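Local coordinates for alpha,alpha-trehalose-phosphate synthase (UDP-forming) (Burkholderia vietnamiensis, PDB 5TVG), which belongs to glycosyltransferase family 20 and has the GT-B fold, with uridine-5'-diphosphate and a magnesium ion bound in this model, at residues 357-362 against 378-383; 40-45 against 460-465; 93-98 against 315-320; 19-24 against 63-68. All coordinates share one frame; numbering follows the deposited sequence.

Contact 1 of 4, residues 357-362 against 378-383. With MG (magnesium ion), chain O; UDP (uridine-5'-diphosphate), chain I.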
loop_
_atom_site.group_PDB
_atom_site.type_symbol
_atom_site.label_atom_id
_atom_site.label_comp_id
_atom_site.label_asym_id
_atom_site.label_seq_id
_atom_site.Cartn_x
_atom_site.Cartn_y
_atom_site.Cartn_z
ATOM N N ALA A 357 -36.347 -11.879 7.040
ATOM C CA ALA A 357 -36.343 -12.882 8.096
ATOM C C ALA A 357 -35.071 -12.799 8.962
ATOM O O ALA A 357 -35.132 -13.121 10.154
ATOM C CB ALA A 357 -36.519 -14.285 7.509
ATOM N N PHE A 358 -33.919 -12.403 8.384
ATOM C CA PHE A 358 -32.698 -12.197 9.181
ATOM C C PHE A 358 -32.861 -11.028 10.155
ATOM O O PHE A 358 -32.489 -11.135 11.326
ATOM C CB PHE A 358 -31.477 -11.935 8.281
ATOM C CG PHE A 358 -31.148 -13.050 7.326
ATOM C CD1 PHE A 358 -31.503 -14.359 7.597
ATOM C CD2 PHE A 358 -30.482 -12.768 6.133
ATOM C CE1 PHE A 358 -31.202 -15.382 6.703
ATOM C CE2 PHE A 358 -30.186 -13.777 5.218
ATOM C CZ PHE A 358 -30.546 -15.096 5.506
ATOM N N PHE A 359 -33.384 -9.891 9.668
ATOM C CA PHE A 359 -33.627 -8.722 10.516
ATOM C C PHE A 359 -34.517 -9.078 11.701
ATOM O O PHE A 359 -34.229 -8.702 12.844
ATOM C CB PHE A 359 -34.282 -7.598 9.704
ATOM C CG PHE A 359 -33.389 -6.995 8.650
ATOM C CD1 PHE A 359 -32.006 -7.066 8.765
ATOM C CD2 PHE A 359 -33.952 -6.413 7.498
ATOM C CE1 PHE A 359 -31.185 -6.522 7.793
ATOM C CE2 PHE A 359 -33.146 -5.864 6.525
ATOM C CZ PHE A 359 -31.751 -5.911 6.664
ATOM N N ARG A 360 -35.619 -9.795 11.446
ATOM C CA ARG A 360 -36.533 -10.171 12.527
ATOM C C ARG A 360 -35.842 -11.030 13.587
ATOM O O ARG A 360 -36.069 -10.851 14.789
ATOM C CB ARG A 360 -37.716 -10.920 11.942
ATOM C CG ARG A 360 -38.848 -11.235 12.889
ATOM C CD ARG A 360 -40.026 -11.759 12.037
ATOM N NE ARG A 360 -41.247 -11.947 12.805
ATOM C CZ ARG A 360 -42.231 -11.058 12.879
ATOM N NH1 ARG A 360 -42.138 -9.899 12.222
ATOM N NH2 ARG A 360 -43.309 -11.333 13.609
ATOM N N MET A 361 -35.030 -11.996 13.152
ATOM C CA MET A 361 -34.358 -12.892 14.089
ATOM C C MET A 361 -33.391 -12.134 14.979
ATOM O O MET A 361 -33.209 -12.509 16.136
ATOM C CB MET A 361 -33.630 -14.019 13.334
ATOM C CG MET A 361 -33.039 -15.134 14.235
ATOM S SD MET A 361 -31.915 -16.217 13.272
ATOM C CE MET A 361 -32.643 -15.945 11.662
ATOM N N SER A 362 -32.787 -11.060 14.468
ATOM C CA SER A 362 -31.731 -10.350 15.172
ATOM C C SER A 362 -32.263 -9.532 16.341
ATOM O O SER A 362 -33.453 -9.202 16.428
ATOM C CB SER A 362 -30.989 -9.400 14.242
ATOM O OG SER A 362 -31.878 -8.396 13.793
ATOM N N ALA A 378 -32.464 0.553 7.061
ATOM C CA ALA A 378 -32.857 0.986 8.409
ATOM C C ALA A 378 -34.373 0.888 8.593
ATOM O O ALA A 378 -34.859 0.345 9.597
ATOM C CB ALA A 378 -32.355 2.411 8.669
ATOM N N LYS A 379 -35.136 1.340 7.595
ATOM C CA LYS A 379 -36.596 1.264 7.689
ATOM C C LYS A 379 -37.067 -0.179 7.580
ATOM O O LYS A 379 -37.938 -0.617 8.352
ATOM C CB LYS A 379 -37.236 2.126 6.593
ATOM C CG LYS A 379 -36.804 3.587 6.657
ATOM C CD LYS A 379 -37.661 4.517 5.768
ATOM C CE LYS A 379 -37.311 6.007 6.043
ATOM N NZ LYS A 379 -38.258 6.875 5.312
ATOM N N GLU A 380 -36.436 -0.949 6.674
ATOM C CA GLU A 380 -36.769 -2.362 6.503
ATOM C C GLU A 380 -36.485 -3.128 7.765
ATOM O O GLU A 380 -37.241 -4.037 8.138
ATOM C CB GLU A 380 -35.981 -2.975 5.325
ATOM C CG GLU A 380 -36.397 -2.438 3.941
ATOM C CD GLU A 380 -35.386 -2.811 2.846
ATOM O OE1 GLU A 380 -35.649 -2.510 1.680
ATOM O OE2 GLU A 380 -34.300 -3.363 3.158
ATOM N N TYR A 381 -35.400 -2.769 8.450
ATOM C CA TYR A 381 -35.086 -3.453 9.690
ATOM C C TYR A 381 -36.213 -3.265 10.703
ATOM O O TYR A 381 -36.645 -4.227 11.357
ATOM C CB TYR A 381 -33.740 -2.955 10.273
ATOM C CG TYR A 381 -33.406 -3.683 11.556
ATOM C CD1 TYR A 381 -32.738 -4.900 11.536
ATOM C CD2 TYR A 381 -33.834 -3.191 12.790
ATOM C CE1 TYR A 381 -32.465 -5.600 12.711
ATOM C CE2 TYR A 381 -33.564 -3.884 13.970
ATOM C CZ TYR A 381 -32.889 -5.089 13.925
ATOM O OH TYR A 381 -32.626 -5.773 15.112
ATOM N N VAL A 382 -36.675 -2.022 10.885
ATOM C CA VAL A 382 -37.768 -1.785 11.842
ATOM C C VAL A 382 -38.991 -2.598 11.447
ATOM O O VAL A 382 -39.576 -3.307 12.273
ATOM C CB VAL A 382 -38.103 -0.281 11.920
ATOM C CG1 VAL A 382 -39.434 -0.050 12.641
ATOM C CG2 VAL A 382 -36.928 0.487 12.569
ATOM N N ALA A 383 -39.346 -2.571 10.154
ATOM C CA ALA A 383 -40.585 -3.219 9.714
ATOM C C ALA A 383 -40.563 -4.728 9.866
ATOM O O ALA A 383 -41.634 -5.341 9.940
ATOM C CB ALA A 383 -40.877 -2.895 8.253
HETATM MG MG MG O . -35.683 -9.182 15.985
HETATM N N1 UDP I . -30.674 -5.160 -0.717
HETATM C C2 UDP I . -31.040 -6.437 -1.103
HETATM N N3 UDP I . -30.039 -7.372 -1.054
HETATM C C4 UDP I . -28.728 -7.169 -0.672
HETATM C C5 UDP I . -28.416 -5.811 -0.290
HETATM C C6 UDP I . -29.381 -4.869 -0.337
HETATM O O2 UDP I . -32.176 -6.728 -1.440
HETATM O O4 UDP I . -27.928 -8.127 -0.698
HETATM C "C1'" UDP I . -31.723 -4.115 -0.765
HETATM C "C2'" UDP I . -32.260 -3.628 0.583
HETATM O "O2'" UDP I . -33.362 -4.443 0.936
HETATM C "C3'" UDP I . -32.756 -2.233 0.216
HETATM C "C4'" UDP I . -31.729 -1.778 -0.811
HETATM O "O4'" UDP I . -31.203 -2.979 -1.416
HETATM O "O3'" UDP I . -34.091 -2.175 -0.276
HETATM C "C5'" UDP I . -30.578 -1.050 -0.177
HETATM O "O5'" UDP I . -30.950 0.321 -0.292
HETATM P PA UDP I . -30.485 1.383 0.759
HETATM O O1A UDP I . -31.373 2.562 0.564
HETATM O O2A UDP I . -30.408 0.788 2.156
HETATM O O3A UDP I . -28.996 1.752 0.318
HETATM P PB UDP I . -28.410 1.758 -1.157
HETATM O O1B UDP I . -29.566 2.273 -2.020
HETATM O O2B UDP I . -27.421 2.913 -1.149
HETATM O O3B UDP I . -27.835 0.437 -1.535
HETATM O O HOH W 1 -35.923 -9.296 18.527
#
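F359 and Y381 carry this contact as an offset edge-to-face aromatic pair, the edge of the tyrosine ring turned toward the face of the phenylalanine. Their centroids stand 5.5 Å apart with the planes at 62°, and the closest carbons are F359 CD1 and Y381 CD1 at 3.6 Å. Y381 CB lies over one face of the F359 ring. With CG anti to the backbone N (chi1 -179°), the tyrosine ring runs past F359 to reach S362.

Polar bonding there forms a short relay. Y381 OH donates to S362 OG at 3.0 Å, meeting it at the ring edge, and S362 OG in turn donates to F359 O at 2.6 Å, from 26° out of the carbonyl plane. One hydroxyl thus couples the tyrosine to the helix end, where S362 is the first residue to leave helical geometry.

Backbone carbonyls at this helix end bind a metal: the magnesium ion is held by R360 O at 2.1 Å and S362 O at 2.3 Å, by a water, and by the side chain of Q385. Ligand binding engages the second helix, where the extended side chain of E380 grips both ribose hydroxyls of UDP, OE1 taking O3' at 2.5 Å and OE2 taking O2' at 2.6 Å. R352 forms a salt bridge with the same carboxylate.

Helices 352-361 and 376-384 belong to the C-terminal Rossmann-like domain of the GT-B fold, whose pocket holds UDP; around their buried junction, strand 266-271 touches F359 and S362, helix 239-248 packs on E380, and helix 431-447 packs on V382.

Contact 2 of 4, residues 40-45 against 460-465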
loop_
_atom_site.group_PDB
_atom_site.type_symbol
_atom_site.label_atom_id
_atom_site.label_comp_id
_atom_site.label_asym_id
_atom_site.label_seq_id
_atom_site.Cartn_x
_atom_site.Cartn_y
_atom_site.Cartn_z
ATOM N N LEU A 40 -46.953 3.576 -13.042
ATOM C CA LEU A 40 -46.822 3.152 -14.438
ATOM C C LEU A 40 -48.035 2.352 -14.894
ATOM O O LEU A 40 -48.571 2.592 -15.984
ATOM C CB LEU A 40 -45.562 2.315 -14.630
ATOM C CG LEU A 40 -44.218 3.033 -14.561
ATOM C CD1 LEU A 40 -43.067 2.013 -14.629
ATOM C CD2 LEU A 40 -44.102 4.080 -15.677
ATOM N N LYS A 41 -48.503 1.413 -14.063
ATOM C CA LYS A 41 -49.684 0.642 -14.432
ATOM C C LYS A 41 -50.916 1.527 -14.503
ATOM O O LYS A 41 -51.749 1.365 -15.401
ATOM C CB LYS A 41 -49.944 -0.489 -13.441
ATOM C CG LYS A 41 -48.989 -1.650 -13.513
ATOM C CD LYS A 41 -49.464 -2.751 -12.583
ATOM C CE LYS A 41 -48.490 -3.912 -12.536
ATOM N NZ LYS A 41 -49.108 -5.062 -11.812
ATOM N N GLN A 42 -51.054 2.464 -13.559
ATOM C CA GLN A 42 -52.252 3.288 -13.531
ATOM C C GLN A 42 -52.353 4.132 -14.789
ATOM O O GLN A 42 -53.436 4.281 -15.350
ATOM C CB GLN A 42 -52.255 4.196 -12.285
ATOM C CG GLN A 42 -53.510 5.080 -12.206
ATOM C CD GLN A 42 -53.405 6.267 -11.225
ATOM O OE1 GLN A 42 -54.243 6.419 -10.332
ATOM N NE2 GLN A 42 -52.408 7.123 -11.415
ATOM N N THR A 43 -51.225 4.673 -15.262
ATOM C CA THR A 43 -51.223 5.646 -16.349
ATOM C C THR A 43 -50.856 5.052 -17.708
ATOM O O THR A 43 -50.709 5.813 -18.667
ATOM C CB THR A 43 -50.279 6.812 -16.019
ATOM O OG1 THR A 43 -48.927 6.371 -16.121
ATOM C CG2 THR A 43 -50.556 7.403 -14.624
ATOM N N GLY A 44 -50.635 3.739 -17.795
ATOM C CA GLY A 44 -50.112 3.112 -19.003
ATOM C C GLY A 44 -48.791 3.699 -19.473
ATOM O O GLY A 44 -48.612 3.963 -20.675
ATOM N N GLY A 45 -47.859 3.896 -18.533
ATOM C CA GLY A 45 -46.646 4.656 -18.770
ATOM C C GLY A 45 -45.479 3.855 -19.357
ATOM O O GLY A 45 -45.594 2.685 -19.730
ATOM N N ASP A 460 -47.515 16.405 -7.859
ATOM C CA ASP A 460 -46.779 17.593 -8.270
ATOM C C ASP A 460 -46.513 17.605 -9.772
ATOM O O ASP A 460 -46.574 18.663 -10.412
ATOM C CB ASP A 460 -45.472 17.677 -7.493
ATOM C CG ASP A 460 -45.678 18.130 -6.041
ATOM O OD1 ASP A 460 -46.796 18.570 -5.699
ATOM O OD2 ASP A 460 -44.740 17.992 -5.237
ATOM N N LEU A 461 -46.257 16.433 -10.360
ATOM C CA LEU A 461 -46.005 16.347 -11.794
ATOM C C LEU A 461 -47.269 16.700 -12.596
ATOM O O LEU A 461 -47.201 17.407 -13.608
ATOM C CB LEU A 461 -45.482 14.933 -12.070
ATOM C CG LEU A 461 -44.259 14.573 -12.901
ATOM C CD1 LEU A 461 -43.138 15.560 -12.781
ATOM C CD2 LEU A 461 -43.757 13.283 -12.273
ATOM N N ARG A 462 -48.433 16.255 -12.120
ATOM C CA ARG A 462 -49.736 16.565 -12.713
ATOM C C ARG A 462 -50.168 18.016 -12.568
ATOM O O ARG A 462 -51.161 18.395 -13.187
ATOM C CB ARG A 462 -50.814 15.683 -12.108
ATOM C CG ARG A 462 -50.753 14.285 -12.626
ATOM C CD ARG A 462 -51.638 13.369 -11.850
ATOM N NE ARG A 462 -51.566 12.018 -12.366
ATOM C CZ ARG A 462 -51.876 10.935 -11.668
ATOM N NH1 ARG A 462 -52.283 11.048 -10.416
ATOM N NH2 ARG A 462 -51.779 9.734 -12.222
ATOM N N SER A 463 -49.483 18.837 -11.774
ATOM C CA SER A 463 -50.025 20.169 -11.489
ATOM C C SER A 463 -49.018 21.307 -11.423
ATOM O O SER A 463 -49.420 22.453 -11.629
ATOM C CB SER A 463 -50.747 20.131 -10.141
ATOM O OG SER A 463 -49.758 19.843 -9.118
ATOM N N VAL A 464 -47.741 21.068 -11.167
ATOM C CA VAL A 464 -46.836 22.188 -10.914
ATOM C C VAL A 464 -46.637 23.000 -12.179
ATOM O O VAL A 464 -46.899 24.207 -12.206
ATOM C CB VAL A 464 -45.491 21.694 -10.328
ATOM C CG1 VAL A 464 -44.446 22.814 -10.319
ATOM C CG2 VAL A 464 -45.683 21.187 -8.920
ATOM N N ALA A 465 -46.179 22.354 -13.246
ATOM C CA ALA A 465 -45.936 23.099 -14.468
ATOM C C ALA A 465 -47.184 23.879 -14.876
ATOM O O ALA A 465 -47.094 25.063 -15.221
ATOM C CB ALA A 465 -45.460 22.158 -15.584
#
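Q42 and T43, neighbours in the last turn of helix 31-43, both meet the guanidinium end of R462, which stretches toward them from the C-terminal part of the chain. Q42 comes first: its CG stands opposite the backbone nitrogen, beside the carbonyl carbon (chi1 -180°), and the chain continues extended, which carries the amide to the guanidinium edge. The two side chains lie obliquely to one another, with the amide and guanidinium planes 40° apart. T43 and R462 come at each other from opposite directions, T43 offering its methyl, with CG2 3.6 Å from R462 NH2, again at the group's edge. The hydroxyl of T43 is engaged elsewhere, with L12 and A39. At G44, phi becomes positive and the helix closes in a Schellman motif, and G45 N binds L40 O at 3.0 Å.

Opposite, the chain turns between helices 450-461 and 464-468: D460 O accepts from V464 N at 2.8 Å and from S463 N at 3.2 Å, while R462 also lies against L135 of strand 135-139. Helix 31-43 is the connection of a right-handed beta-alpha-beta crossover between the parallel strands 12-16 and 46-48, and the return of the C-terminal helices to this N-terminal Rossmann-like domain is a hallmark of the GT-B fold.

Contact 3 of 4, residues 93-98 against 315-320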
loop_
_atom_site.group_PDB
_atom_site.type_symbol
_atom_site.label_atom_id
_atom_site.label_comp_id
_atom_site.label_asym_id
_atom_site.label_seq_id
_atom_site.Cartn_x
_atom_site.Cartn_y
_atom_site.Cartn_z
ATOM N N THR A 93 -16.829 10.993 -9.645
ATOM C CA THR A 93 -16.880 12.408 -9.279
ATOM C C THR A 93 -18.073 12.726 -8.387
ATOM O O THR A 93 -17.875 13.145 -7.238
ATOM C CB THR A 93 -16.917 13.304 -10.540
ATOM O OG1 THR A 93 -15.870 12.931 -11.428
ATOM C CG2 THR A 93 -16.678 14.730 -10.161
ATOM N N LEU A 94 -19.303 12.537 -8.895
ATOM C CA LEU A 94 -20.527 12.924 -8.185
ATOM C C LEU A 94 -20.727 12.111 -6.913
ATOM O O LEU A 94 -21.039 12.665 -5.846
ATOM C CB LEU A 94 -21.742 12.755 -9.123
ATOM C CG LEU A 94 -21.802 13.655 -10.368
ATOM C CD1 LEU A 94 -23.073 13.449 -11.278
ATOM C CD2 LEU A 94 -21.619 15.125 -10.033
ATOM N N TRP A 95 -20.627 10.783 -7.020
ATOM C CA TRP A 95 -20.908 9.937 -5.863
ATOM C C TRP A 95 -20.004 10.262 -4.671
ATOM O O TRP A 95 -20.533 10.461 -3.560
ATOM C CB TRP A 95 -20.832 8.452 -6.244
ATOM C CG TRP A 95 -21.073 7.572 -5.041
ATOM C CD1 TRP A 95 -20.131 7.144 -4.127
ATOM C CD2 TRP A 95 -22.326 7.019 -4.602
ATOM N NE1 TRP A 95 -20.724 6.352 -3.168
ATOM C CE2 TRP A 95 -22.071 6.272 -3.430
ATOM C CE3 TRP A 95 -23.635 7.075 -5.091
ATOM C CZ2 TRP A 95 -23.080 5.594 -2.739
ATOM C CZ3 TRP A 95 -24.625 6.391 -4.415
ATOM C CH2 TRP A 95 -24.341 5.661 -3.249
ATOM N N PRO A 96 -18.674 10.329 -4.803
ATOM C CA PRO A 96 -17.879 10.690 -3.613
ATOM C C PRO A 96 -18.164 12.097 -3.111
ATOM O O PRO A 96 -18.281 12.283 -1.899
ATOM C CB PRO A 96 -16.424 10.513 -4.082
ATOM C CG PRO A 96 -16.470 10.620 -5.563
ATOM C CD PRO A 96 -17.808 9.998 -5.953
ATOM N N VAL A 97 -18.311 13.090 -3.997
ATOM C CA VAL A 97 -18.512 14.457 -3.522
ATOM C C VAL A 97 -19.856 14.592 -2.817
ATOM O O VAL A 97 -19.938 15.168 -1.729
ATOM C CB VAL A 97 -18.388 15.477 -4.662
ATOM C CG1 VAL A 97 -18.762 16.868 -4.134
ATOM C CG2 VAL A 97 -16.983 15.450 -5.255
ATOM N N PHE A 98 -20.924 14.063 -3.425
ATOM C CA PHE A 98 -22.252 14.157 -2.824
ATOM C C PHE A 98 -22.306 13.425 -1.494
ATOM O O PHE A 98 -23.203 13.688 -0.690
ATOM C CB PHE A 98 -23.331 13.600 -3.778
ATOM C CG PHE A 98 -23.721 14.556 -4.896
ATOM C CD1 PHE A 98 -22.790 15.419 -5.458
ATOM C CD2 PHE A 98 -25.030 14.584 -5.385
ATOM C CE1 PHE A 98 -23.154 16.286 -6.486
ATOM C CE2 PHE A 98 -25.398 15.457 -6.408
ATOM C CZ PHE A 98 -24.466 16.310 -6.956
ATOM N N GLN A 315 -11.684 2.054 -8.767
ATOM C CA GLN A 315 -10.562 1.756 -7.864
ATOM C C GLN A 315 -10.878 2.073 -6.403
ATOM O O GLN A 315 -10.424 1.356 -5.498
ATOM C CB GLN A 315 -9.310 2.521 -8.285
ATOM N N THR A 316 -11.623 3.160 -6.138
ATOM C CA THR A 316 -11.898 3.494 -4.741
ATOM C C THR A 316 -12.660 2.369 -4.069
ATOM O O THR A 316 -12.460 2.103 -2.879
ATOM C CB THR A 316 -12.721 4.781 -4.610
ATOM O OG1 THR A 316 -13.762 4.797 -5.603
ATOM C CG2 THR A 316 -11.837 6.000 -4.788
ATOM N N TYR A 317 -13.496 1.664 -4.831
ATOM C CA TYR A 317 -14.234 0.560 -4.248
ATOM C C TYR A 317 -13.341 -0.637 -3.986
ATOM O O TYR A 317 -13.604 -1.402 -3.051
ATOM C CB TYR A 317 -15.389 0.167 -5.165
ATOM C CG TYR A 317 -16.513 1.154 -5.043
ATOM C CD1 TYR A 317 -16.481 2.362 -5.731
ATOM C CD2 TYR A 317 -17.564 0.919 -4.179
ATOM C CE1 TYR A 317 -17.480 3.278 -5.580
ATOM C CE2 TYR A 317 -18.594 1.844 -4.029
ATOM C CZ TYR A 317 -18.541 3.015 -4.726
ATOM O OH TYR A 317 -19.581 3.922 -4.599
ATOM N N GLN A 318 -12.283 -0.812 -4.785
ATOM C CA GLN A 318 -11.370 -1.923 -4.561
ATOM C C GLN A 318 -10.573 -1.717 -3.287
ATOM O O GLN A 318 -10.336 -2.672 -2.543
ATOM C CB GLN A 318 -10.448 -2.098 -5.773
ATOM C CG GLN A 318 -11.208 -2.465 -7.054
ATOM C CD GLN A 318 -10.347 -2.411 -8.334
ATOM O OE1 GLN A 318 -9.117 -2.357 -8.277
ATOM N NE2 GLN A 318 -11.009 -2.419 -9.487
ATOM N N ARG A 319 -10.140 -0.477 -3.029
ATOM C CA ARG A 319 -9.367 -0.168 -1.828
ATOM C C ARG A 319 -10.199 -0.335 -0.553
ATOM O O ARG A 319 -9.733 -0.950 0.411
ATOM C CB ARG A 319 -8.784 1.247 -1.915
ATOM N N ILE A 320 -11.444 0.175 -0.521
ATOM C CA ILE A 320 -12.224 0.054 0.721
ATOM C C ILE A 320 -12.503 -1.413 1.016
ATOM O O ILE A 320 -12.452 -1.850 2.175
ATOM C CB ILE A 320 -13.531 0.880 0.670
ATOM C CG1 ILE A 320 -14.278 0.809 2.007
ATOM C CG2 ILE A 320 -14.527 0.339 -0.336
ATOM C CD1 ILE A 320 -13.475 1.282 3.257
#
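The W95 indole receives the hydroxyl of Y317 over one face: Y317 OH stands 3.0 Å above the indole plane, displaced toward the rim on the pyrrole side, and R311 adds a cation-pi contact with the same ring system. In a GT-B enzyme this meeting is one between domains, since helix 79-98 belongs to the N-terminal Rossmann-like domain and helix 315-335 to the C-terminal one. The two side chains cross at about a right angle, and the phenol presents its oxygen to the indole, not its ring; the closest carbons, Y317 CZ and W95 CD1, are 4.5 Å apart.

Each side chain is sent across the gap by its first torsion. W95 holds CG anti to its own amide nitrogen (chi1 178°), while in Y317 CG stands anti to the carbonyl carbon (chi1 -77°) and the ring carries the hydroxyl over to the indole. Immediately after W95 the helix is kinked at P96, whose nitrogen has no hydrogen to give to the preceding turn.

The polar ends are satisfied by one shared acceptor, D275, which takes W95 NE1 on one carboxylate oxygen and Y317 OH on the other. W95 lies within about 5 Å (nearest atoms) of bound UDP.

Although W95 NE1 and Y317 OH approach to 3.0 Å, the angle is poor for a hydrogen bond: the hydroxyl sits above the indole, where the N-H does not point.

Contact 4 of 4, residues 19-24 against 63-68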
loop_
_atom_site.group_PDB
_atom_site.type_symbol
_atom_site.label_atom_id
_atom_site.label_comp_id
_atom_site.label_asym_id
_atom_site.label_seq_id
_atom_site.Cartn_x
_atom_site.Cartn_y
_atom_site.Cartn_z
ATOM N N VAL A 19 -33.018 -0.042 -15.895
ATOM C CA VAL A 19 -34.427 -0.393 -16.002
ATOM C C VAL A 19 -34.589 -1.844 -15.579
ATOM O O VAL A 19 -33.947 -2.734 -16.148
ATOM C CB VAL A 19 -34.953 -0.164 -17.426
ATOM C CG1 VAL A 19 -36.409 -0.648 -17.550
ATOM C CG2 VAL A 19 -34.841 1.315 -17.805
ATOM N N ALA A 20 -35.446 -2.089 -14.583
ATOM C CA ALA A 20 -35.645 -3.451 -14.094
ATOM C C ALA A 20 -36.179 -4.373 -15.192
ATOM O O ALA A 20 -36.965 -3.966 -16.054
ATOM C CB ALA A 20 -36.604 -3.453 -12.900
ATOM N N ALA A 21 -35.755 -5.634 -15.145
ATOM C CA ALA A 21 -36.194 -6.630 -16.109
ATOM C C ALA A 21 -36.275 -7.986 -15.420
ATOM O O ALA A 21 -35.493 -8.284 -14.509
ATOM C CB ALA A 21 -35.250 -6.697 -17.320
ATOM N N GLY A 22 -37.245 -8.795 -15.859
ATOM C CA GLY A 22 -37.349 -10.169 -15.372
ATOM C C GLY A 22 -37.696 -10.238 -13.896
ATOM O O GLY A 22 -38.660 -9.618 -13.425
ATOM N N GLU A 23 -36.885 -10.993 -13.150
ATOM C CA GLU A 23 -37.130 -11.183 -11.723
ATOM C C GLU A 23 -37.244 -9.856 -10.971
ATOM O O GLU A 23 -37.969 -9.771 -9.972
ATOM C CB GLU A 23 -36.018 -12.045 -11.117
ATOM N N ASP A 24 -36.561 -8.808 -11.441
ATOM C CA ASP A 24 -36.491 -7.547 -10.709
ATOM C C ASP A 24 -37.729 -6.667 -10.876
ATOM O O ASP A 24 -37.796 -5.606 -10.243
ATOM C CB ASP A 24 -35.242 -6.766 -11.127
ATOM C CG ASP A 24 -33.966 -7.527 -10.847
ATOM O OD1 ASP A 24 -33.961 -8.364 -9.916
ATOM O OD2 ASP A 24 -32.968 -7.297 -11.567
ATOM N N ALA A 63 -34.978 -0.886 -27.565
ATOM C CA ALA A 63 -35.801 -2.088 -27.570
ATOM C C ALA A 63 -37.059 -1.840 -26.733
ATOM O O ALA A 63 -36.975 -1.373 -25.589
ATOM C CB ALA A 63 -34.991 -3.273 -27.036
ATOM N N VAL A 64 -38.223 -2.118 -27.307
ATOM C CA VAL A 64 -39.511 -1.788 -26.699
ATOM C C VAL A 64 -40.211 -3.089 -26.332
ATOM O O VAL A 64 -40.623 -3.845 -27.214
ATOM C CB VAL A 64 -40.365 -0.941 -27.647
ATOM C CG1 VAL A 64 -41.790 -0.805 -27.119
ATOM C CG2 VAL A 64 -39.698 0.420 -27.861
ATOM N N ARG A 65 -40.344 -3.352 -25.033
ATOM C CA ARG A 65 -41.027 -4.525 -24.492
ATOM C C ARG A 65 -42.223 -4.073 -23.659
ATOM O O ARG A 65 -42.120 -3.114 -22.890
ATOM C CB ARG A 65 -40.063 -5.369 -23.625
ATOM C CG ARG A 65 -40.727 -6.114 -22.465
ATOM C CD ARG A 65 -39.753 -6.977 -21.650
ATOM N NE ARG A 65 -38.925 -6.214 -20.714
ATOM C CZ ARG A 65 -39.137 -6.138 -19.394
ATOM N NH1 ARG A 65 -40.165 -6.775 -18.839
ATOM N NH2 ARG A 65 -38.316 -5.426 -18.621
ATOM N N ARG A 66 -43.364 -4.742 -23.850
ATOM C CA ARG A 66 -44.628 -4.434 -23.180
ATOM C C ARG A 66 -44.978 -5.531 -22.180
ATOM O O ARG A 66 -45.030 -6.709 -22.546
ATOM C CB ARG A 66 -45.757 -4.280 -24.191
ATOM N N ASP A 67 -45.174 -5.150 -20.919
ATOM C CA ASP A 67 -45.617 -6.057 -19.858
ATOM C C ASP A 67 -47.019 -5.603 -19.460
ATOM O O ASP A 67 -47.193 -4.733 -18.606
ATOM C CB ASP A 67 -44.657 -6.056 -18.668
ATOM C CG ASP A 67 -45.151 -6.912 -17.514
ATOM O OD1 ASP A 67 -46.091 -7.712 -17.707
ATOM O OD2 ASP A 67 -44.596 -6.781 -16.406
ATOM N N GLY A 68 -48.021 -6.152 -20.132
ATOM C CA GLY A 68 -49.368 -5.717 -19.872
ATOM C C GLY A 68 -49.567 -4.278 -20.290
ATOM O O GLY A 68 -49.527 -3.948 -21.475
#
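R65 reaches from its strand toward the loop of A20 and A21, end-on, with its guanidinium edge foremost. NH2 is the leading atom and donates to A20 O, which lies near the guanidinium plane, over 3.2 Å; at an N-H...O angle of 122° the bond is weak. The same nitrogen lies alongside A21, 3.5 Å from its CA and 3.6 Å from its CB, so the arginine tip touches one peptide carbonyl and the small alanine beside it. A bend at the third torsion (chi3 78°) turns the guanidinium away from the line of the otherwise extended aliphatic chain.

Strand 63-67 is an outermost strand of the mixed sheet in the N-terminal Rossmann-like domain and forms a beta hairpin with strand 70-77, while 19-24 belongs to the loop between strand 12-16 and helix 31-43 of that domain. Within the hairpin, Y72 pairs with the R65 backbone and also makes a cation-pi contact with its guanidinium, giving the charge a second partner.

On the loop side, V19 packs on Y72 and T74 of strand 70-77. Beyond A21 the chain turns at G22, where phi is positive, into a 3-10 turn in which D24 N binds A21 O at 3.3 Å.

How the contacts relate
Followed from the N terminus, the chain first closes a short loop at contact 4, where 63-68 comes back to 19-24 within the N-terminal domain. Contact 2 opens inside that loop, at 40-45, and closes only near the C terminus at 460-465, so the two cross; their nearest atoms are about 6 Å apart. Contacts 3 and 1 both nest within the long loop of contact 2, one after the other. Contact 3 links the two domains, lying on the opposite side of the chain's centre from contact 2, whereas contact 1 is a local closure joining successive helices of the C-terminal domain. Contact 2 returns the chain's end to the domain where it began.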